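Local structure of FeeM (Uncultured bacterium, 2G0B) at residues I66-A71 / T134-L139. The protein synthesises N-acyl amino acids such as N-dodecanoyl-L-tyrosine, probably by transferring the acyl chain from an acyl carrier protein to the amino acid. Numbering follows the deposited sequence.
Sequences IINDGA and THIDYL
Across the contact Ile66 lies opposite Leu139 and Asn68 opposite Ile136, with CA atoms 9.2 and 8.8 Å apart, too far for backbone pairing: strands 59-68 and 138-143 run antiparallel with strand 94-102 between them in the mixed sheet, and the two segments meet through side chains alone. Ile66 CD1 touches both Ile136 and Leu139. With CG1 anti to the backbone N (chi1 164°), the longer branch heads across the gap and meets Ile136 tip to tip, CD1 of Ile66 lying 4.1 Å from CD1 of Ile136. The same Ile66 methyl touches CD1 of Leu139 at 3.8 Å, these two side chains crossing at about a right angle. Two residues on from Ile66, the amide of Asn68 meets the facing chain. Asn68 ND2 rests on the end of Ile136, 3.8 Å from CD1 and 3.9 Å from CG1, and Asn68 OD1 faces CG2 of Thr134 at 4.1 Å. These are van der Waals contacts; Asn68 OD1 accepts from the Tyr130 hydroxyl, and Thr134 OG1 bonds the Tyr130 carbonyl oxygen. Helix 121-133 packs over this cluster, Tyr130 on Ile66 and Ala131 on Ile136 and Leu139, before the turn at His135, where phi is positive, leads into strand 138-143. The sheet is consistent with a GNAT-like acetyltransferase fold, and the Leu139 side chain comes about 5 Å from the bound N-dodecanoyl-L-tyrosine. Methyl packing joins the end of strand 59-68 to the loop and start of strand 138-143, and the Asn68 amide borders this apolar cluster without a hydrogen bond to the facing segment.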
loop_
_atom_site.group_PDB
_atom_site.type_symbol
_atom_site.label_atom_id
_atom_site.label_comp_id
_atom_site.label_asym_id
_atom_site.label_seq_id
_atom_site.Cartn_x
_atom_site.Cartn_y
_atom_site.Cartn_z
ATOM N N ILE A 66 -4.738 -3.695 -1.421
ATOM C CA ILE A 66 -3.848 -4.541 -2.198
ATOM C C ILE A 66 -4.595 -5.067 -3.429
ATOM O O ILE A 66 -5.721 -5.542 -3.313
ATOM C CB ILE A 66 -3.282 -5.702 -1.315
ATOM C CG1 ILE A 66 -2.669 -6.801 -2.178
ATOM C CG2 ILE A 66 -4.347 -6.279 -0.397
ATOM C CD1 ILE A 66 -1.472 -7.466 -1.534
ATOM N N ILE A 67 -3.990 -4.915 -4.609
ATOM C CA ILE A 67 -4.601 -5.382 -5.853
ATOM C C ILE A 67 -3.831 -6.560 -6.430
ATOM O O ILE A 67 -2.635 -6.464 -6.676
ATOM C CB ILE A 67 -4.668 -4.245 -6.879
ATOM C CG1 ILE A 67 -5.212 -2.974 -6.224
ATOM C CG2 ILE A 67 -5.516 -4.661 -8.101
ATOM C CD1 ILE A 67 -5.165 -1.766 -7.114
ATOM N N ASN A 68 -4.521 -7.671 -6.646
ATOM C CA ASN A 68 -3.889 -8.862 -7.190
ATOM C C ASN A 68 -3.790 -8.823 -8.703
ATOM O O ASN A 68 -4.714 -8.365 -9.381
ATOM C CB ASN A 68 -4.629 -10.113 -6.738
ATOM C CG ASN A 68 -4.079 -10.669 -5.459
ATOM O OD1 ASN A 68 -4.793 -10.797 -4.464
ATOM N ND2 ASN A 68 -2.794 -10.989 -5.462
ATOM N N ASP A 69 -2.660 -9.289 -9.229
ATOM C CA ASP A 69 -2.439 -9.330 -10.668
ATOM C C ASP A 69 -3.468 -10.227 -11.362
ATOM O O ASP A 69 -3.413 -11.451 -11.266
ATOM C CB ASP A 69 -1.018 -9.802 -10.981
ATOM C CG ASP A 69 -0.543 -9.372 -12.360
ATOM O OD1 ASP A 69 -1.300 -8.671 -13.084
ATOM O OD2 ASP A 69 0.583 -9.686 -12.809
ATOM N N GLY A 70 -4.430 -9.595 -12.022
ATOM C CA GLY A 70 -5.463 -10.309 -12.747
ATOM C C GLY A 70 -5.458 -9.885 -14.189
ATOM O O GLY A 70 -4.437 -9.408 -14.693
ATOM N N ALA A 71 -6.609 -10.022 -14.849
ATOM C CA ALA A 71 -6.754 -9.659 -16.265
ATOM C C ALA A 71 -6.799 -8.139 -16.475
ATOM O O ALA A 71 -6.686 -7.660 -17.607
ATOM C CB ALA A 71 -7.993 -10.324 -16.865
ATOM N N THR A 134 -2.065 -15.796 0.464
ATOM C CA THR A 134 -2.361 -15.810 -0.979
ATOM C C THR A 134 -1.215 -16.455 -1.797
ATOM O O THR A 134 -1.366 -16.715 -2.994
ATOM C CB THR A 134 -2.633 -14.346 -1.484
ATOM O OG1 THR A 134 -3.500 -13.680 -0.569
ATOM C CG2 THR A 134 -3.449 -14.327 -2.762
ATOM N N HIS A 135 -0.089 -16.720 -1.128
ATOM C CA HIS A 135 1.126 -17.265 -1.754
ATOM C C HIS A 135 1.676 -16.345 -2.829
ATOM O O HIS A 135 2.121 -16.797 -3.881
ATOM C CB HIS A 135 0.905 -18.686 -2.286
ATOM C CG HIS A 135 0.394 -19.645 -1.258
ATOM N ND1 HIS A 135 0.970 -19.779 -0.012
ATOM C CD2 HIS A 135 -0.637 -20.522 -1.291
ATOM C CE1 HIS A 135 0.315 -20.696 0.678
ATOM N NE2 HIS A 135 -0.664 -21.165 -0.077
ATOM N N ILE A 136 1.634 -15.045 -2.545
ATOM C CA ILE A 136 2.159 -14.019 -3.441
ATOM C C ILE A 136 3.683 -14.104 -3.480
ATOM O O ILE A 136 4.323 -14.337 -2.451
ATOM C CB ILE A 136 1.679 -12.607 -2.964
ATOM C CG1 ILE A 136 0.210 -12.389 -3.336
ATOM C CG2 ILE A 136 2.552 -11.487 -3.540
ATOM C CD1 ILE A 136 -0.489 -11.345 -2.503
ATOM N N ASP A 137 4.254 -13.963 -4.670
ATOM C CA ASP A 137 5.708 -13.956 -4.823
ATOM C C ASP A 137 6.307 -12.559 -4.595
ATOM O O ASP A 137 7.134 -12.372 -3.701
ATOM C CB ASP A 137 6.115 -14.494 -6.200
ATOM C CG ASP A 137 5.843 -15.974 -6.349
ATOM O OD1 ASP A 137 6.302 -16.758 -5.485
ATOM O OD2 ASP A 137 5.177 -16.449 -7.294
ATOM N N TYR A 138 5.884 -11.588 -5.403
ATOM C CA TYR A 138 6.406 -10.227 -5.290
ATOM C C TYR A 138 5.350 -9.198 -4.914
ATOM O O TYR A 138 4.318 -9.072 -5.578
ATOM C CB TYR A 138 7.125 -9.815 -6.568
ATOM C CG TYR A 138 8.472 -10.474 -6.725
ATOM C CD1 TYR A 138 8.636 -11.589 -7.539
ATOM C CD2 TYR A 138 9.581 -9.990 -6.047
ATOM C CE1 TYR A 138 9.880 -12.199 -7.673
ATOM C CE2 TYR A 138 10.822 -10.588 -6.177
ATOM C CZ TYR A 138 10.969 -11.682 -6.987
ATOM O OH TYR A 138 12.204 -12.263 -7.105
ATOM N N LEU A 139 5.618 -8.478 -3.831
ATOM C CA LEU A 139 4.771 -7.391 -3.380
ATOM C C LEU A 139 5.337 -6.076 -3.906
ATOM O O LEU A 139 6.394 -5.648 -3.486
ATOM C CB LEU A 139 4.741 -7.378 -1.857
ATOM C CG LEU A 139 3.445 -7.073 -1.129
ATOM C CD1 LEU A 139 2.265 -7.700 -1.812
ATOM C CD2 LEU A 139 3.551 -7.580 0.276
#